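Local coordinates for protein chitinase A (Cycas revoluta, PDB 4MNK) that probably hydrolyses the beta-1,4 linkages of chitin as a class V plant chitinase of glycoside hydrolase family 18, here holding GlcNAc oligomers, at residues V177-V189 / I221-K233. Sequence-based numbering, arbitrary orientation.
Sequences VQFIAAGLDWVNV and IESFLAAGMPPEK
Lys233 reaches across to the carbonyls of Ala181 and Leu184, and Met229 packs on Val177 and Ile180, where outer helices 177-183 and 217-227 of the GH18 TIM barrel lead into parallel strands 186-190 and 234-247. From CB the lysine chain bends at chi2 (-79°) and then runs extended. Its CG passes Ala181 CB at 4.3 Å, CD rests on Asp185 O, and CE lies beside Ala181 O. NZ donates to Ala181 O in the last helical turn and, at 2.8 Å, to Leu184 O just past the helix, both approached in the carbonyl plane. The Asp185 carboxylate stays apart from this amine, its OD2 accepting a hydrogen bond from Leu156 N. Met229, folded at chi2 and chi3, turns its CE between Val177 CB and Ile180 CG2, the latter 3.7 Å away. Pro230 CD meets Ala181 CB. Gly228, with positive phi, closes helix 217-227 in a Schellman motif, and Val177 CG2 packs against Ala227 O just before it. Val177 CG1 reaches the edge of the Phe224 ring, while Val189 CG1 and CG2 both lie 4.1 Å from Ile221 CD1. Just ahead of strand 234-247, Val187 N donates to Lys233 O, 2.9 Å away, with an N-H...O angle of 168°.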
ATOM      1  N   VAL A 177      18.441  -2.353   3.483  1.00  8.79           N
ATOM      2  CA  VAL A 177      18.125  -2.241   2.053  1.00  9.09           C
ATOM      3  C   VAL A 177      18.820  -3.265   1.158  1.00  8.81           C
ATOM      4  O   VAL A 177      18.231  -3.725   0.185  1.00  8.64           O
ATOM      5  CB  VAL A 177      18.307  -0.799   1.492  1.00  9.37           C
ATOM      6  CG1 VAL A 177      17.418   0.179   2.244  1.00  9.66           C
ATOM      7  CG2 VAL A 177      19.764  -0.356   1.532  1.00  9.89           C
ATOM      8  N   GLN A 178      20.062  -3.621   1.488  1.00  8.61           N
ATOM      9  CA  GLN A 178      20.794  -4.621   0.712  1.00  8.44           C
ATOM     10  C   GLN A 178      20.144  -5.999   0.875  1.00  8.19           C
ATOM     11  O   GLN A 178      19.953  -6.726  -0.103  1.00  8.28           O
ATOM     12  CB  GLN A 178      22.266  -4.654   1.128  1.00  8.30           C
ATOM     13  CG  GLN A 178      23.137  -5.546   0.263  1.00  8.73           C
ATOM     14  CD  GLN A 178      24.481  -5.811   0.898  1.00  8.78           C
ATOM     15  OE1 GLN A 178      24.572  -6.451   1.946  1.00  8.93           O
ATOM     16  NE2 GLN A 178      25.535  -5.312   0.269  1.00  9.65           N
ATOM     17  N   PHE A 179      19.807  -6.336   2.119  1.00  8.23           N
ATOM     18  CA  PHE A 179      19.051  -7.545   2.448  1.00  8.22           C
ATOM     19  C   PHE A 179      17.754  -7.619   1.636  1.00  8.29           C
ATOM     20  O   PHE A 179      17.466  -8.633   0.993  1.00  8.41           O
ATOM     21  CB  PHE A 179      18.742  -7.558   3.953  1.00  8.29           C
ATOM     22  CG  PHE A 179      17.822  -8.668   4.387  1.00  8.22           C
ATOM     23  CD1 PHE A 179      18.342  -9.854   4.888  1.00  8.11           C
ATOM     24  CD2 PHE A 179      16.437  -8.521   4.313  1.00  8.46           C
ATOM     25  CE1 PHE A 179      17.499 -10.885   5.293  1.00  8.10           C
ATOM     26  CE2 PHE A 179      15.590  -9.548   4.716  1.00  8.47           C
ATOM     27  CZ  PHE A 179      16.122 -10.730   5.207  1.00  8.19           C
ATOM     28  N   ILE A 180      16.988  -6.531   1.672  1.00  8.38           N
ATOM     29  CA  ILE A 180      15.709  -6.447   0.975  1.00  8.67           C
ATOM     30  C   ILE A 180      15.878  -6.588  -0.543  1.00  8.80           C
ATOM     31  O   ILE A 180      15.141  -7.339  -1.187  1.00  8.81           O
ATOM     32  CB  ILE A 180      14.970  -5.133   1.325  1.00  8.69           C
ATOM     33  CG1 ILE A 180      14.447  -5.180   2.765  1.00  8.97           C
ATOM     34  CG2 ILE A 180      13.831  -4.875   0.349  1.00  9.26           C
ATOM     35  CD1 ILE A 180      13.956  -3.843   3.299  1.00  9.68           C
ATOM     36  N   ALA A 181      16.854  -5.879  -1.109  1.00  8.95           N
ATOM     37  CA  ALA A 181      17.102  -5.937  -2.551  1.00  9.32           C
ATOM     38  C   ALA A 181      17.473  -7.344  -3.032  1.00  9.55           C
ATOM     39  O   ALA A 181      17.126  -7.739  -4.145  1.00 10.14           O
ATOM     40  CB  ALA A 181      18.173  -4.936  -2.951  1.00  9.41           C
ATOM     41  N   ALA A 182      18.165  -8.098  -2.184  1.00  9.71           N
ATOM     42  CA  ALA A 182      18.565  -9.457  -2.532  1.00  9.94           C
ATOM     43  C   ALA A 182      17.416 -10.457  -2.408  1.00  9.96           C
ATOM     44  O   ALA A 182      17.307 -11.383  -3.216  1.00 10.35           O
ATOM     45  CB  ALA A 182      19.743  -9.892  -1.683  1.00 10.08           C
ATOM     46  N   GLY A 183      16.558 -10.259  -1.409  1.00  9.91           N
ATOM     47  CA  GLY A 183      15.505 -11.224  -1.097  1.00  9.82           C
ATOM     48  C   GLY A 183      14.152 -10.979  -1.741  1.00  9.69           C
ATOM     49  O   GLY A 183      13.346 -11.907  -1.855  1.00 10.35           O
ATOM     50  N   LEU A 184      13.899  -9.735  -2.149  1.00  9.24           N
ATOM     51  CA  LEU A 184      12.579  -9.317  -2.629  1.00  9.05           C
ATOM     52  C   LEU A 184      12.626  -8.750  -4.034  1.00  8.81           C
ATOM     53  O   LEU A 184      13.640  -8.202  -4.464  1.00  9.20           O
ATOM     54  CB  LEU A 184      11.979  -8.264  -1.691  1.00  9.24           C
ATOM     55  CG  LEU A 184      11.259  -8.720  -0.419  1.00  9.78           C
ATOM     56  CD1 LEU A 184      12.222  -9.271   0.620  1.00 10.65           C
ATOM     57  CD2 LEU A 184      10.472  -7.573   0.162  1.00 10.17           C
ATOM     58  N   ASP A 185      11.508  -8.865  -4.739  1.00  8.24           N
ATOM     59  CA  ASP A 185      11.397  -8.311  -6.082  1.00  8.10           C
ATOM     60  C   ASP A 185      11.209  -6.800  -6.066  1.00  7.89           C
ATOM     61  O   ASP A 185      11.753  -6.098  -6.920  1.00  8.28           O
ATOM     62  CB  ASP A 185      10.283  -9.016  -6.842  1.00  8.38           C
ATOM     63  CG  ASP A 185      10.598 -10.468  -7.071  1.00  8.69           C
ATOM     64  OD1 ASP A 185      11.387 -10.764  -7.992  1.00 10.12           O
ATOM     65  OD2 ASP A 185      10.087 -11.314  -6.311  1.00  8.31           O
ATOM     66  N   TRP A 186      10.451  -6.310  -5.089  1.00  7.38           N
ATOM     67  CA  TRP A 186      10.339  -4.878  -4.818  1.00  6.93           C
ATOM     68  C   TRP A 186       9.674  -4.641  -3.473  1.00  6.58           C
ATOM     69  O   TRP A 186       9.192  -5.584  -2.841  1.00  6.42           O
ATOM     70  CB  TRP A 186       9.593  -4.134  -5.938  1.00  7.05           C
ATOM     71  CG  TRP A 186       8.111  -4.414  -6.064  1.00  7.09           C
ATOM     72  CD1 TRP A 186       7.097  -3.810  -5.373  1.00  7.48           C
ATOM     73  CD2 TRP A 186       7.489  -5.330  -6.970  1.00  7.57           C
ATOM     74  NE1 TRP A 186       5.880  -4.306  -5.784  1.00  7.72           N
ATOM     75  CE2 TRP A 186       6.092  -5.242  -6.763  1.00  7.78           C
ATOM     76  CE3 TRP A 186       7.974  -6.232  -7.925  1.00  8.22           C
ATOM     77  CZ2 TRP A 186       5.178  -6.020  -7.481  1.00  8.25           C
ATOM     78  CZ3 TRP A 186       7.065  -7.002  -8.638  1.00  8.79           C
ATOM     79  CH2 TRP A 186       5.683  -6.894  -8.408  1.00  8.76           C
ATOM     80  N   VAL A 187       9.671  -3.385  -3.035  1.00  6.41           N
ATOM     81  CA  VAL A 187       8.913  -2.978  -1.859  1.00  6.59           C
ATOM     82  C   VAL A 187       7.900  -1.911  -2.241  1.00  6.48           C
ATOM     83  O   VAL A 187       8.141  -1.097  -3.136  1.00  6.84           O
ATOM     84  CB  VAL A 187       9.807  -2.478  -0.688  1.00  6.62           C
ATOM     85  CG1 VAL A 187      10.705  -3.595  -0.186  1.00  7.11           C
ATOM     86  CG2 VAL A 187      10.626  -1.243  -1.083  1.00  7.11           C
ATOM     87  N   ASN A 188       6.767  -1.944  -1.554  1.00  6.21           N
ATOM     88  CA  ASN A 188       5.686  -1.000  -1.765  1.00  6.27           C
ATOM     89  C   ASN A 188       5.775   0.088  -0.707  1.00  6.03           C
ATOM     90  O   ASN A 188       5.465  -0.137   0.467  1.00  6.09           O
ATOM     91  CB  ASN A 188       4.347  -1.735  -1.725  1.00  6.68           C
ATOM     92  CG  ASN A 188       4.201  -2.735  -2.860  1.00  7.21           C
ATOM     93  OD1 ASN A 188       4.445  -2.409  -4.023  1.00  8.49           O
ATOM     94  ND2 ASN A 188       3.810  -3.961  -2.526  1.00  8.78           N
ATOM     95  N   VAL A 189       6.232   1.263  -1.133  1.00  5.98           N
ATOM     96  CA  VAL A 189       6.487   2.378  -0.226  1.00  5.96           C
ATOM     97  C   VAL A 189       5.187   3.111   0.081  1.00  5.96           C
ATOM     98  O   VAL A 189       4.579   3.713  -0.805  1.00  6.00           O
ATOM     99  CB  VAL A 189       7.531   3.364  -0.811  1.00  5.95           C
ATOM    100  CG1 VAL A 189       7.830   4.480   0.177  1.00  6.01           C
ATOM    101  CG2 VAL A 189       8.813   2.633  -1.195  1.00  6.34           C
ATOM    102  N   ILE A 221      11.403   8.604  -0.170  1.00  9.65           N
ATOM    103  CA  ILE A 221      12.065   7.962  -1.306  1.00 10.15           C
ATOM    104  C   ILE A 221      13.573   8.241  -1.292  1.00 10.64           C
ATOM    105  O   ILE A 221      14.379   7.315  -1.449  1.00 10.81           O
ATOM    106  CB  ILE A 221      11.414   8.377  -2.659  1.00  9.94           C
ATOM    107  CG1 ILE A 221      10.012   7.758  -2.806  1.00  9.80           C
ATOM    108  CG2 ILE A 221      12.306   8.011  -3.852  1.00 10.13           C
ATOM    109  CD1 ILE A 221       9.973   6.231  -2.898  1.00  9.86           C
ATOM    110  N   GLU A 222      13.939   9.507  -1.079  1.00 11.09           N
ATOM    111  CA  GLU A 222      15.342   9.913  -0.949  1.00 11.54           C
ATOM    112  C   GLU A 222      16.074   9.056   0.090  1.00 11.33           C
ATOM    113  O   GLU A 222      17.211   8.636  -0.136  1.00 11.56           O
ATOM    114  CB  GLU A 222      15.456  11.398  -0.572  1.00 11.99           C
ATOM    115  CG  GLU A 222      15.059  12.396  -1.672  1.00 13.21           C
ATOM    116  CD  GLU A 222      16.113  12.567  -2.755  1.00 14.56           C
ATOM    117  OE1 GLU A 222      15.743  12.888  -3.906  1.00 15.48           O
ATOM    118  OE2 GLU A 222      17.312  12.385  -2.462  1.00 15.58           O
ATOM    119  N   SER A 223      15.413   8.784   1.216  1.00 10.74           N
ATOM    120  CA  SER A 223      16.033   8.034   2.313  1.00 10.37           C
ATOM    121  C   SER A 223      16.366   6.590   1.943  1.00 10.33           C
ATOM    122  O   SER A 223      17.415   6.074   2.329  1.00 10.30           O
ATOM    123  CB  SER A 223      15.181   8.096   3.588  1.00 10.07           C
ATOM    124  OG  SER A 223      14.050   7.240   3.529  1.00  9.38           O
ATOM    125  N   PHE A 224      15.478   5.941   1.194  1.00 10.34           N
ATOM    126  CA  PHE A 224      15.743   4.586   0.715  1.00 10.53           C
ATOM    127  C   PHE A 224      16.893   4.558  -0.290  1.00 11.17           C
ATOM    128  O   PHE A 224      17.760   3.686  -0.228  1.00 11.28           O
ATOM    129  CB  PHE A 224      14.487   3.964   0.101  1.00 10.16           C
ATOM    130  CG  PHE A 224      13.503   3.454   1.116  1.00  9.07           C
ATOM    131  CD1 PHE A 224      12.360   4.184   1.419  1.00  8.69           C
ATOM    132  CD2 PHE A 224      13.718   2.242   1.769  1.00  8.53           C
ATOM    133  CE1 PHE A 224      11.443   3.713   2.360  1.00  8.05           C
ATOM    134  CE2 PHE A 224      12.810   1.763   2.713  1.00  8.34           C
ATOM    135  CZ  PHE A 224      11.669   2.500   3.007  1.00  8.05           C
ATOM    136  N   LEU A 225      16.897   5.525  -1.205  1.00 11.76           N
ATOM    137  CA  LEU A 225      17.941   5.620  -2.222  1.00 12.43           C
ATOM    138  C   LEU A 225      19.309   5.938  -1.627  1.00 12.66           C
ATOM    139  O   LEU A 225      20.319   5.371  -2.051  1.00 12.75           O
ATOM    140  CB  LEU A 225      17.556   6.644  -3.292  1.00 12.62           C
ATOM    141  CG  LEU A 225      16.336   6.245  -4.132  1.00 13.18           C
ATOM    142  CD1 LEU A 225      15.856   7.408  -4.976  1.00 13.73           C
ATOM    143  CD2 LEU A 225      16.641   5.040  -5.002  1.00 13.81           C
ATOM    144  N   ALA A 226      19.330   6.822  -0.631  1.00 12.61           N
ATOM    145  CA  ALA A 226      20.568   7.199   0.058  1.00 13.04           C
ATOM    146  C   ALA A 226      21.159   6.033   0.848  1.00 13.19           C
ATOM    147  O   ALA A 226      22.378   5.934   0.999  1.00 13.58           O
ATOM    148  CB  ALA A 226      20.330   8.388   0.971  1.00 13.04           C
ATOM    149  N   ALA A 227      20.290   5.156   1.350  1.00 13.19           N
ATOM    150  CA  ALA A 227      20.718   3.959   2.070  1.00 13.11           C
ATOM    151  C   ALA A 227      21.315   2.911   1.131  1.00 13.11           C
ATOM    152  O   ALA A 227      22.044   2.021   1.573  1.00 13.23           O
ATOM    153  CB  ALA A 227      19.560   3.371   2.863  1.00 13.18           C
ATOM    154  N   GLY A 228      20.995   3.015  -0.157  1.00 12.95           N
ATOM    155  CA  GLY A 228      21.561   2.129  -1.172  1.00 12.96           C
ATOM    156  C   GLY A 228      20.578   1.207  -1.870  1.00 12.61           C
ATOM    157  O   GLY A 228      20.987   0.266  -2.550  1.00 12.94           O
ATOM    158  N   MET A 229      19.280   1.467  -1.713  1.00 12.57           N
ATOM    159  CA  MET A 229      18.270   0.671  -2.404  1.00 12.33           C
ATOM    160  C   MET A 229      18.340   0.929  -3.908  1.00 12.29           C
ATOM    161  O   MET A 229      18.287   2.089  -4.327  1.00 12.53           O
ATOM    162  CB  MET A 229      16.863   0.988  -1.889  1.00 12.30           C
ATOM    163  CG  MET A 229      15.786   0.085  -2.477  1.00 12.05           C
ATOM    164  SD  MET A 229      15.869  -1.589  -1.814  1.00 11.72           S
ATOM    165  CE  MET A 229      14.935  -1.387  -0.297  1.00 12.08           C
ATOM    166  N   PRO A 230      18.466  -0.141  -4.722  1.00 12.22           N
ATOM    167  CA  PRO A 230      18.367   0.050  -6.167  1.00 11.94           C
ATOM    168  C   PRO A 230      17.016   0.699  -6.471  1.00 11.62           C
ATOM    169  O   PRO A 230      15.992   0.230  -5.957  1.00 11.52           O
ATOM    170  CB  PRO A 230      18.420  -1.377  -6.721  1.00 12.06           C
ATOM    171  CG  PRO A 230      19.106  -2.173  -5.667  1.00 12.44           C
ATOM    172  CD  PRO A 230      18.684  -1.555  -4.369  1.00 12.32           C
ATOM    173  N   PRO A 231      17.007   1.769  -7.291  0.50 11.38           N
ATOM    174  CA  PRO A 231      15.781   2.540  -7.522  0.50 11.26           C
ATOM    175  C   PRO A 231      14.631   1.698  -8.070  0.50 11.19           C
ATOM    176  O   PRO A 231      13.474   1.933  -7.709  0.50 10.94           O
ATOM    177  CB  PRO A 231      16.216   3.603  -8.539  0.50 11.34           C
ATOM    178  CG  PRO A 231      17.448   3.052  -9.172  0.50 11.15           C
ATOM    179  CD  PRO A 231      18.133   2.286  -8.089  0.50 11.38           C
ATOM    180  N   GLU A 232      14.954   0.714  -8.908  1.00 11.23           N
ATOM    181  CA  GLU A 232      13.947  -0.173  -9.500  1.00 11.53           C
ATOM    182  C   GLU A 232      13.224  -1.074  -8.478  1.00 11.04           C
ATOM    183  O   GLU A 232      12.182  -1.653  -8.791  1.00 11.11           O
ATOM    184  CB  GLU A 232      14.552  -1.002 -10.646  1.00 12.12           C
ATOM    185  CG  GLU A 232      15.457  -2.160 -10.220  1.00 13.91           C
ATOM    186  CD  GLU A 232      16.916  -1.767  -9.999  1.00 16.02           C
ATOM    187  OE1 GLU A 232      17.742  -2.685  -9.809  1.00 18.02           O
ATOM    188  OE2 GLU A 232      17.248  -0.561 -10.013  1.00 16.60           O
ATOM    189  N   LYS A 233      13.774  -1.174  -7.266  1.00 10.45           N
ATOM    190  CA  LYS A 233      13.173  -1.952  -6.177  1.00 10.24           C
ATOM    191  C   LYS A 233      12.119  -1.163  -5.390  1.00  9.45           C
ATOM    192  O   LYS A 233      11.460  -1.719  -4.509  1.00  9.48           O
ATOM    193  CB  LYS A 233      14.258  -2.456  -5.211  1.00 10.71           C
ATOM    194  CG  LYS A 233      15.270  -3.424  -5.813  1.00 12.04           C
ATOM    195  CD  LYS A 233      14.705  -4.832  -5.919  1.00 12.98           C
ATOM    196  CE  LYS A 233      15.733  -5.801  -6.464  1.00 13.64           C
ATOM    197  NZ  LYS A 233      15.198  -7.186  -6.533  1.00 14.17           N
TER